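PDB 4EZI: Alpha/beta hydrolase from Legionella pneumophila subsp. pneumophila str. Philadelphia 1, which is of unknown function but has an alpha/beta-hydrolase fold and may be a lipase-like enzyme that cleaves esters. Local coordinates for residues A199-M207 with L295-D303; M211-L222 with L265-F276. All coordinates share one frame; numbering follows the deposited sequence. Where two conformers were deposited one is given.

Contact 1 of 2, residues A199-M207 with L295-D303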
loop_
_atom_site.group_PDB
_atom_site.type_symbol
_atom_site.label_atom_id
_atom_site.label_comp_id
_atom_site.label_asym_id
_atom_site.label_seq_id
_atom_site.Cartn_x
_atom_site.Cartn_y
_atom_site.Cartn_z
ATOM N N ALA A 199 -5.888 -6.135 -2.983
ATOM C CA ALA A 199 -6.160 -4.743 -3.304
ATOM C C ALA A 199 -7.645 -4.535 -3.571
ATOM O O ALA A 199 -8.347 -5.437 -4.028
ATOM C CB ALA A 199 -5.415 -4.338 -4.535
ATOM N N PRO A 200 -8.138 -3.309 -3.367
ATOM C CA PRO A 200 -9.460 -2.919 -3.875
ATOM C C PRO A 200 -9.372 -2.638 -5.352
ATOM O O PRO A 200 -8.510 -1.890 -5.781
ATOM C CB PRO A 200 -9.792 -1.646 -3.099
ATOM C CG PRO A 200 -8.448 -1.029 -2.811
ATOM C CD PRO A 200 -7.490 -2.209 -2.626
ATOM N N TYR A 201 -10.265 -3.243 -6.125
ATOM C CA TYR A 201 -10.358 -3.020 -7.545
ATOM C C TYR A 201 -11.786 -2.621 -7.914
ATOM O O TYR A 201 -12.738 -3.317 -7.589
ATOM C CB TYR A 201 -10.007 -4.269 -8.364
ATOM C CG TYR A 201 -8.610 -4.834 -8.153
ATOM C CD1 TYR A 201 -7.514 -4.354 -8.868
ATOM C CD2 TYR A 201 -8.408 -5.842 -7.248
ATOM C CE1 TYR A 201 -6.231 -4.916 -8.679
ATOM C CE2 TYR A 201 -7.148 -6.395 -7.045
ATOM C CZ TYR A 201 -6.060 -5.907 -7.744
ATOM O OH TYR A 201 -4.805 -6.421 -7.538
ATOM N N GLY A 202 -11.899 -1.486 -8.576
ATOM C CA GLY A 202 -13.155 -1.023 -9.143
ATOM C C GLY A 202 -13.967 -0.173 -8.194
ATOM O O GLY A 202 -14.295 -0.591 -7.075
ATOM N N TRP A 203 -14.337 1.018 -8.649
ATOM C CA TRP A 203 -15.111 1.937 -7.824
ATOM C C TRP A 203 -16.465 1.331 -7.454
ATOM O O TRP A 203 -16.815 1.253 -6.286
ATOM C CB TRP A 203 -15.291 3.251 -8.568
ATOM C CG TRP A 203 -16.166 4.207 -7.857
ATOM C CD1 TRP A 203 -17.402 4.624 -8.244
ATOM C CD2 TRP A 203 -15.914 4.822 -6.585
ATOM N NE1 TRP A 203 -17.928 5.491 -7.312
ATOM C CE2 TRP A 203 -17.037 5.622 -6.284
ATOM C CE3 TRP A 203 -14.852 4.786 -5.667
ATOM C CZ2 TRP A 203 -17.124 6.365 -5.114
ATOM C CZ3 TRP A 203 -14.932 5.531 -4.517
ATOM C CH2 TRP A 203 -16.063 6.313 -4.244
ATOM N N GLU A 204 -17.229 0.926 -8.464
ATOM C CA GLU A 204 -18.552 0.371 -8.182
ATOM C C GLU A 204 -18.460 -0.918 -7.348
ATOM O O GLU A 204 -19.199 -1.121 -6.393
ATOM C CB GLU A 204 -19.337 0.145 -9.482
ATOM C CG GLU A 204 -20.785 -0.363 -9.236
ATOM C CD GLU A 204 -21.600 -0.554 -10.513
ATOM O OE1 GLU A 204 -21.021 -0.491 -11.633
ATOM O OE2 GLU A 204 -22.835 -0.764 -10.373
ATOM N N GLU A 205 -17.551 -1.804 -7.731
ATOM C CA GLU A 205 -17.390 -3.080 -7.037
ATOM C C GLU A 205 -17.031 -2.863 -5.561
ATOM O O GLU A 205 -17.588 -3.503 -4.658
ATOM C CB GLU A 205 -16.349 -3.969 -7.733
ATOM C CG GLU A 205 -16.775 -4.477 -9.129
ATOM C CD GLU A 205 -16.772 -3.399 -10.236
ATOM O OE1 GLU A 205 -16.104 -2.332 -10.121
ATOM O OE2 GLU A 205 -17.448 -3.652 -11.277
ATOM N N THR A 206 -16.077 -1.982 -5.323
ATOM C CA THR A 206 -15.627 -1.743 -3.973
ATOM C C THR A 206 -16.694 -1.009 -3.155
ATOM O O THR A 206 -16.959 -1.376 -2.006
ATOM C CB THR A 206 -14.263 -1.020 -3.966
ATOM O OG1 THR A 206 -13.307 -1.818 -4.660
ATOM C CG2 THR A 206 -13.751 -0.796 -2.539
HETATM N N MSE A 207 -17.316 0.026 -3.716
HETATM C CA MSE A 207 -18.339 0.744 -2.958
HETATM C C MSE A 207 -19.470 -0.186 -2.565
HETATM O O MSE A 207 -19.990 -0.116 -1.452
HETATM C CB MSE A 207 -18.880 1.955 -3.691
HETATM C CG MSE A 207 -17.916 3.110 -3.687
HETATM SE SE MSE A 207 -17.468 3.776 -1.922
HETATM C CE MSE A 207 -15.693 3.009 -1.799
ATOM N N LEU A 295 -14.659 10.232 -9.433
ATOM C CA LEU A 295 -14.434 9.148 -8.488
ATOM C C LEU A 295 -13.922 7.906 -9.211
ATOM O O LEU A 295 -13.015 7.216 -8.723
ATOM C CB LEU A 295 -15.694 8.853 -7.687
ATOM C CG LEU A 295 -16.088 9.965 -6.710
ATOM C CD1 LEU A 295 -17.522 9.835 -6.199
ATOM C CD2 LEU A 295 -15.120 10.021 -5.541
ATOM N N LYS A 296 -14.514 7.590 -10.365
ATOM C CA LYS A 296 -14.036 6.488 -11.197
ATOM C C LYS A 296 -12.616 6.705 -11.699
ATOM O O LYS A 296 -11.818 5.771 -11.719
ATOM C CB LYS A 296 -14.983 6.225 -12.370
ATOM C CG LYS A 296 -16.284 5.612 -11.925
ATOM C CD LYS A 296 -17.386 5.645 -13.013
ATOM C CE LYS A 296 -17.041 4.908 -14.256
ATOM N NZ LYS A 296 -18.196 5.029 -15.211
ATOM N N ILE A 297 -12.299 7.931 -12.101
ATOM C CA ILE A 297 -10.935 8.236 -12.527
ATOM C C ILE A 297 -9.945 7.992 -11.386
ATOM O O ILE A 297 -8.881 7.411 -11.600
ATOM C CB ILE A 297 -10.780 9.650 -13.120
ATOM C CG1 ILE A 297 -11.657 9.798 -14.372
ATOM C CG2 ILE A 297 -9.312 9.907 -13.499
ATOM C CD1 ILE A 297 -11.296 8.863 -15.526
ATOM N N ASN A 298 -10.263 8.442 -10.173
ATOM C CA ASN A 298 -9.380 8.156 -9.058
ATOM C C ASN A 298 -9.201 6.667 -8.817
ATOM O O ASN A 298 -8.088 6.211 -8.571
ATOM C CB ASN A 298 -9.877 8.837 -7.792
ATOM C CG ASN A 298 -9.029 8.472 -6.589
ATOM O OD1 ASN A 298 -7.839 8.814 -6.538
ATOM N ND2 ASN A 298 -9.609 7.727 -5.651
ATOM N N PHE A 299 -10.309 5.917 -8.823
ATOM C CA PHE A 299 -10.277 4.564 -8.306
ATOM C C PHE A 299 -9.846 3.522 -9.303
ATOM O O PHE A 299 -9.287 2.521 -8.896
ATOM C CB PHE A 299 -11.630 4.154 -7.719
ATOM C CG PHE A 299 -11.521 3.343 -6.471
ATOM C CD1 PHE A 299 -11.320 3.956 -5.243
ATOM C CD2 PHE A 299 -11.611 1.965 -6.504
ATOM C CE1 PHE A 299 -11.241 3.208 -4.085
ATOM C CE2 PHE A 299 -11.517 1.225 -5.350
ATOM C CZ PHE A 299 -11.329 1.846 -4.146
ATOM N N ASN A 300 -10.185 3.696 -10.581
ATOM C CA ASN A 300 -10.121 2.602 -11.575
ATOM C C ASN A 300 -8.799 2.592 -12.327
ATOM O O ASN A 300 -8.567 3.424 -13.195
ATOM C CB ASN A 300 -11.301 2.689 -12.536
ATOM C CG ASN A 300 -12.636 2.416 -11.846
ATOM O OD1 ASN A 300 -12.675 1.900 -10.728
ATOM N ND2 ASN A 300 -13.740 2.738 -12.535
ATOM N N HIS A 301 -7.942 1.662 -11.943
ATOM C CA HIS A 301 -6.598 1.529 -12.497
ATOM C C HIS A 301 -6.284 0.075 -12.791
ATOM O O HIS A 301 -5.341 -0.496 -12.279
ATOM C CB HIS A 301 -5.577 2.148 -11.541
ATOM C CG HIS A 301 -5.778 3.617 -11.349
ATOM N ND1 HIS A 301 -5.188 4.561 -12.162
ATOM C CD2 HIS A 301 -6.520 4.308 -10.446
ATOM C CE1 HIS A 301 -5.568 5.768 -11.779
ATOM N NE2 HIS A 301 -6.394 5.639 -10.755
ATOM N N TYR A 302 -7.097 -0.525 -13.637
ATOM C CA TYR A 302 -6.899 -1.909 -14.000
ATOM C C TYR A 302 -6.991 -2.098 -15.507
ATOM O O TYR A 302 -7.224 -3.212 -15.960
ATOM C CB TYR A 302 -7.881 -2.813 -13.251
ATOM C CG TYR A 302 -9.320 -2.373 -13.366
ATOM C CD1 TYR A 302 -10.074 -2.751 -14.452
ATOM C CD2 TYR A 302 -9.921 -1.555 -12.399
ATOM C CE1 TYR A 302 -11.397 -2.330 -14.607
ATOM C CE2 TYR A 302 -11.249 -1.134 -12.544
ATOM C CZ TYR A 302 -11.974 -1.527 -13.651
ATOM O OH TYR A 302 -13.290 -1.120 -13.821
ATOM N N ASP A 303 -6.749 -1.026 -16.254
ATOM C CA ASP A 303 -6.854 -1.061 -17.713
ATOM C C ASP A 303 -5.682 -0.359 -18.376
ATOM O O ASP A 303 -5.847 0.559 -19.183
ATOM C CB ASP A 303 -8.173 -0.413 -18.144
ATOM C CG ASP A 303 -8.503 -0.667 -19.614
ATOM O OD1 ASP A 303 -8.082 -1.712 -20.170
ATOM O OD2 ASP A 303 -9.208 0.189 -20.204
HETATM O O HOH W 1 -9.388 -0.089 -9.514
HETATM O O HOH W 2 -15.128 -0.755 -11.967
#

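Contact 2 of 2, residues M211-L222 with L265-F276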
loop_
_atom_site.group_PDB
_atom_site.type_symbol
_atom_site.label_atom_id
_atom_site.label_comp_id
_atom_site.label_asym_id
_atom_site.label_seq_id
_atom_site.Cartn_x
_atom_site.Cartn_y
_atom_site.Cartn_z
HETATM N N MSE A 211 -19.986 -0.728 1.416
HETATM C CA MSE A 211 -21.185 -0.093 1.958
HETATM C C MSE A 211 -22.274 -1.089 2.315
HETATM O O MSE A 211 -22.950 -0.905 3.314
HETATM C CB MSE A 211 -21.749 0.902 0.964
HETATM C CG MSE A 211 -20.896 2.126 0.776
HETATM SE SE MSE A 211 -21.886 3.614 0.052
HETATM C CE MSE A 211 -20.843 5.053 0.812
ATOM N N LEU A 212 -22.468 -2.111 1.464
ATOM C CA LEU A 212 -23.625 -3.026 1.608
ATOM C C LEU A 212 -23.300 -4.430 2.065
ATOM O O LEU A 212 -24.207 -5.133 2.506
ATOM C CB LEU A 212 -24.401 -3.115 0.294
ATOM C CG LEU A 212 -25.061 -1.829 -0.172
ATOM C CD1 LEU A 212 -25.617 -1.997 -1.575
ATOM C CD2 LEU A 212 -26.179 -1.384 0.789
ATOM N N GLU A 213 -22.033 -4.830 2.024
ATOM C CA GLU A 213 -21.595 -6.079 2.648
ATOM C C GLU A 213 -20.464 -5.756 3.647
ATOM O O GLU A 213 -19.368 -6.309 3.566
ATOM C CB GLU A 213 -21.121 -7.058 1.603
ATOM C CG GLU A 213 -22.174 -7.333 0.555
ATOM C CD GLU A 213 -21.752 -8.422 -0.393
ATOM O OE1 GLU A 213 -21.512 -9.561 0.066
ATOM O OE2 GLU A 213 -21.627 -8.128 -1.584
ATOM N N PRO A 214 -20.725 -4.857 4.596
ATOM C CA PRO A 214 -19.625 -4.358 5.402
ATOM C C PRO A 214 -18.970 -5.396 6.287
ATOM O O PRO A 214 -19.616 -6.002 7.147
ATOM C CB PRO A 214 -20.295 -3.289 6.265
ATOM C CG PRO A 214 -21.710 -3.729 6.328
ATOM C CD PRO A 214 -21.981 -4.180 4.946
ATOM N N GLY A 215 -17.666 -5.540 6.124
ATOM C CA GLY A 215 -16.863 -6.336 7.052
ATOM C C GLY A 215 -16.551 -5.515 8.302
ATOM O O GLY A 215 -17.089 -4.412 8.519
ATOM N N PRO A 216 -15.659 -6.030 9.157
ATOM C CA PRO A 216 -15.429 -5.443 10.473
ATOM C C PRO A 216 -14.787 -4.049 10.469
ATOM O O PRO A 216 -14.807 -3.385 11.501
ATOM C CB PRO A 216 -14.497 -6.453 11.151
ATOM C CG PRO A 216 -14.724 -7.752 10.417
ATOM C CD PRO A 216 -15.023 -7.363 9.017
ATOM N N ARG A 217 -14.200 -3.632 9.349
ATOM C CA ARG A 217 -13.483 -2.356 9.243
ATOM C C ARG A 217 -14.107 -1.408 8.228
ATOM O O ARG A 217 -13.580 -0.332 7.983
ATOM C CB ARG A 217 -12.025 -2.661 8.877
ATOM C CG ARG A 217 -11.235 -3.314 10.046
ATOM C CD ARG A 217 -10.069 -4.145 9.568
ATOM N NE ARG A 217 -10.480 -5.358 8.882
ATOM C CZ ARG A 217 -10.734 -6.506 9.476
ATOM N NH1 ARG A 217 -10.569 -6.657 10.776
ATOM N NH2 ARG A 217 -11.147 -7.526 8.731
ATOM N N ALA A 218 -15.221 -1.812 7.623
ATOM C CA ALA A 218 -15.806 -1.071 6.495
ATOM C C ALA A 218 -16.153 0.356 6.829
ATOM O O ALA A 218 -15.813 1.268 6.089
ATOM C CB ALA A 218 -17.062 -1.796 6.003
ATOM N N THR A 219 -16.817 0.574 7.964
ATOM C CA THR A 219 -17.203 1.928 8.308
ATOM C C THR A 219 -15.970 2.819 8.468
ATOM O O THR A 219 -15.955 3.968 8.020
ATOM C CB THR A 219 -18.040 1.952 9.583
ATOM O OG1 THR A 219 -19.147 1.070 9.379
ATOM C CG2 THR A 219 -18.555 3.366 9.882
ATOM N N ALA A 220 -14.943 2.306 9.146
ATOM C CA ALA A 220 -13.700 3.060 9.321
ATOM C C ALA A 220 -13.069 3.400 7.978
ATOM O O ALA A 220 -12.606 4.521 7.771
ATOM C CB ALA A 220 -12.732 2.314 10.225
ATOM N N TYR A 221 -12.992 2.438 7.056
ATOM C CA TYR A 221 -12.423 2.713 5.751
ATOM C C TYR A 221 -13.196 3.840 5.047
ATOM O O TYR A 221 -12.615 4.723 4.416
ATOM C CB TYR A 221 -12.461 1.476 4.861
ATOM C CG TYR A 221 -11.655 0.269 5.272
ATOM C CD1 TYR A 221 -10.416 0.389 5.870
ATOM C CD2 TYR A 221 -12.109 -0.993 4.985
ATOM C CE1 TYR A 221 -9.640 -0.736 6.160
ATOM C CE2 TYR A 221 -11.355 -2.124 5.272
ATOM C CZ TYR A 221 -10.115 -1.980 5.882
ATOM O OH TYR A 221 -9.352 -3.088 6.158
ATOM N N LEU A 222 -14.521 3.751 5.055
ATOM C CA LEU A 222 -15.338 4.728 4.334
ATOM C C LEU A 222 -15.270 6.094 4.980
ATOM O O LEU A 222 -15.242 7.110 4.283
ATOM C CB LEU A 222 -16.793 4.248 4.217
ATOM C CG LEU A 222 -16.959 3.039 3.293
ATOM C CD1 LEU A 222 -18.361 2.465 3.453
ATOM C CD2 LEU A 222 -16.674 3.363 1.837
ATOM N N LEU A 265 -12.485 1.842 15.622
ATOM C CA LEU A 265 -13.471 0.835 15.274
ATOM C C LEU A 265 -14.590 0.756 16.311
ATOM O O LEU A 265 -15.749 0.574 15.958
ATOM C CB LEU A 265 -12.807 -0.535 15.091
ATOM C CG LEU A 265 -11.839 -0.610 13.920
ATOM C CD1 LEU A 265 -11.110 -1.918 13.951
ATOM C CD2 LEU A 265 -12.567 -0.468 12.595
ATOM N N GLN A 266 -14.259 0.937 17.579
ATOM C CA GLN A 266 -15.269 0.911 18.636
ATOM C C GLN A 266 -16.192 2.137 18.623
ATOM O O GLN A 266 -17.369 2.030 18.987
ATOM C CB GLN A 266 -14.581 0.761 19.988
ATOM C CG GLN A 266 -15.511 0.430 21.148
ATOM C CD GLN A 266 -16.348 -0.831 20.926
ATOM O OE1 GLN A 266 -15.873 -1.827 20.376
ATOM N NE2 GLN A 266 -17.605 -0.784 21.358
ATOM N N ALA A 267 -15.687 3.291 18.191
ATOM C CA ALA A 267 -16.461 4.543 18.163
ATOM C C ALA A 267 -17.438 4.618 17.006
ATOM O O ALA A 267 -18.328 5.451 17.039
ATOM C CB ALA A 267 -15.516 5.737 18.110
ATOM N N LEU A 268 -17.248 3.820 15.965
ATOM C CA LEU A 268 -18.060 3.904 14.766
ATOM C C LEU A 268 -18.999 2.708 14.702
ATOM O O LEU A 268 -18.636 1.584 15.076
ATOM C CB LEU A 268 -17.147 3.898 13.534
ATOM C CG LEU A 268 -16.291 5.163 13.379
ATOM C CD1 LEU A 268 -15.344 4.972 12.199
ATOM C CD2 LEU A 268 -17.128 6.446 13.247
ATOM N N PRO A 269 -20.193 2.912 14.144
ATOM C CA PRO A 269 -21.089 1.767 13.964
ATOM C C PRO A 269 -20.547 0.758 12.948
ATOM O O PRO A 269 -19.789 1.111 12.059
ATOM C CB PRO A 269 -22.375 2.404 13.441
ATOM C CG PRO A 269 -21.946 3.643 12.781
ATOM C CD PRO A 269 -20.731 4.137 13.532
ATOM N N GLN A 270 -20.964 -0.485 13.086
ATOM C CA GLN A 270 -20.569 -1.513 12.135
ATOM C C GLN A 270 -21.237 -1.377 10.767
ATOM O O GLN A 270 -20.641 -1.757 9.765
ATOM C CB GLN A 270 -20.755 -2.900 12.730
ATOM C CG GLN A 270 -19.589 -3.256 13.671
ATOM C CD GLN A 270 -18.321 -3.660 12.913
ATOM O OE1 GLN A 270 -18.323 -4.686 12.224
ATOM N NE2 GLN A 270 -17.247 -2.828 12.995
ATOM N N ASP A 271 -22.446 -0.812 10.734
ATOM C CA ASP A 271 -23.160 -0.546 9.483
ATOM C C ASP A 271 -22.792 0.844 8.966
ATOM O O ASP A 271 -23.181 1.838 9.585
ATOM C CB ASP A 271 -24.670 -0.625 9.713
ATOM C CG ASP A 271 -25.486 -0.355 8.458
ATOM O OD1 ASP A 271 -24.928 -0.083 7.371
ATOM O OD2 ASP A 271 -26.749 -0.451 8.551
ATOM N N PRO A 272 -22.019 0.927 7.866
ATOM C CA PRO A 272 -21.568 2.236 7.412
ATOM C C PRO A 272 -22.690 3.167 7.045
ATOM O O PRO A 272 -22.493 4.392 7.052
ATOM C CB PRO A 272 -20.667 1.929 6.197
ATOM C CG PRO A 272 -20.334 0.519 6.272
ATOM C CD PRO A 272 -21.482 -0.149 7.012
ATOM N N LEU A 273 -23.855 2.632 6.662
ATOM C CA LEU A 273 -24.923 3.540 6.282
ATOM C C LEU A 273 -25.279 4.499 7.409
ATOM O O LEU A 273 -25.756 5.607 7.146
ATOM C CB LEU A 273 -26.165 2.779 5.822
ATOM C CG LEU A 273 -25.953 1.923 4.570
ATOM C CD1 LEU A 273 -27.211 1.150 4.213
ATOM C CD2 LEU A 273 -25.497 2.743 3.389
ATOM N N LEU A 274 -25.021 4.117 8.665
ATOM C CA LEU A 274 -25.395 4.957 9.817
ATOM C C LEU A 274 -24.513 6.205 9.924
ATOM O O LEU A 274 -24.933 7.173 10.571
ATOM C CB LEU A 274 -25.352 4.145 11.112
ATOM C CG LEU A 274 -26.456 3.111 11.273
ATOM C CD1 LEU A 274 -26.137 2.199 12.437
ATOM C CD2 LEU A 274 -27.810 3.807 11.432
ATOM N N ILE A 275 -23.342 6.235 9.290
ATOM C CA ILE A 275 -22.506 7.448 9.365
ATOM C C ILE A 275 -22.806 8.456 8.268
ATOM O O ILE A 275 -22.278 9.558 8.304
ATOM C CB ILE A 275 -20.992 7.167 9.432
ATOM C CG1 ILE A 275 -20.416 6.659 8.099
ATOM C CG2 ILE A 275 -20.695 6.264 10.654
ATOM C CD1 ILE A 275 -18.886 6.702 8.050
ATOM N N PHE A 276 -23.639 8.087 7.290
ATOM C CA PHE A 276 -23.864 8.947 6.129
ATOM C C PHE A 276 -25.262 9.500 6.096
ATOM O O PHE A 276 -26.221 8.853 6.499
ATOM C CB PHE A 276 -23.648 8.155 4.822
ATOM C CG PHE A 276 -22.217 7.742 4.595
ATOM C CD1 PHE A 276 -21.261 8.691 4.329
ATOM C CD2 PHE A 276 -21.834 6.403 4.677
ATOM C CE1 PHE A 276 -19.942 8.336 4.139
ATOM C CE2 PHE A 276 -20.525 6.050 4.503
ATOM C CZ PHE A 276 -19.568 6.996 4.224
HETATM O O HOH W 3 -24.920 -1.646 5.112
HETATM O O HOH W 4 -19.918 -5.344 9.825
HETATM O O HOH W 5 -17.837 -1.831 9.527
#

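Contact 1 of 2, residues A199-M207 with L295-D303
W203 swings its indole to the side away from its own backbone N (chi1 175°), laying it against helix 292-299, while F299 sits at an unusual chi1 of -141° that sets its ring across the start of helix 203-212. The two rings form an offset edge-to-face pair: the edge of the six-membered ring of W203 points at the face of F299, with planes at 65° and CE3 of W203 3.7 Å from CD1 of F299. One face of the indole takes L295 CB in a CH-pi contact, and CG of M207, a selenomethionine, lies over the opposite face, both carbons toward the rim. Farther along the F299 ring, CE2 approaches T206 OG1, and CZ meets CB of P200 at 4.0 Å.

These residues lie where the polypeptide leaves strand 193-197 of the alpha/beta-hydrolase sheet for a long helical excursion, and where it returns toward strand 310-314; the two short helical segments run nearly perpendicular. At the first turn of helix 203-212, W203 N donates to N300 OD1 (2.8 Å) in a somewhat bent bond, in the plane of that amide carbonyl. G202, the N-cap residue, has positive phi, and its O accepts from both T206 N and T206 OG1, which arrive from opposite faces of the carbonyl plane. Water 1 links G202 N to F299 O, and water 2 joins E205 OE1 to Y302 OH, 2.6 Å from each.

Contact 2 of 2, residues M211-L222 with L265-F276
T219 faces P272 and the bend before it, and its hydroxyl donates to P269 O (OG1 to O 2.8 Å). With OG1 beside the backbone N (chi1 -55°), the methyl CG2 is left to pack on CG2 of I275 at 3.7 Å. P272 is the wedge of the tight part: CB touches CD1 of L222, CG reaches CB of A218, and CD presses on CB of P214 at 3.4 Å, closer than usual for carbons. Deeper along this side the F276 ring receives CB of L222 at its edge, near its plane, while CE of M211, a selenomethionine, makes an off-centre CH-pi contact with the ring, 3.8 Å from CE2. L265 and L268 carry the apolar contact on to A220, through CD2 of L265 and CD1 of L268. Water 5 lies between the loop and the first turn of helix 218-233, joining G215 O, T219 N and Q270 O.

Toward solvent the packing gives way to polar links. Q270 folds back at chi2 (-77°), bringing NE2 to P216 O in an almost straight bond of 2.9 Å; P216 O lies in the plane of the Q270 amide, while NE2 stands above the plane of the P216 carbonyl. Water 3 spans M211 O and D271 OD1. The same D271 oxygen accepts from L273 N, making an Asx turn at the start of the 3-10 segment.

R217, whose CG touches L265, turns its guanidinium to a salt bridge with D320, near the putative catalytic triad. Helix 278-285 packs on M211 and F276, helix 247-254 on L268 and I275, and helix 203-212 on A218 and L222.

Overall arrangement
Both contacts use helix 203-212, contact 1 its start and contact 2 its end, and contact 2 is nested in the chain loop that contact 1 closes. They touch where M207 CE packs on L222 CD2, although their centres are about 19 Å apart. Contact 1 is the more buried and lies nearer the centre of the chain, at the junction between the sheet-bearing domain and the helical insertion; aromatic rings and a helix-start hydrogen bond dominate it. Contact 2 lies wholly within that insertion, farther out and partly exposed. It buries more surface, through prolines and aliphatic side chains, with hydrogen bonds from a threonine hydroxyl and a glutamine amide to loop carbonyls; waters bridge both contacts.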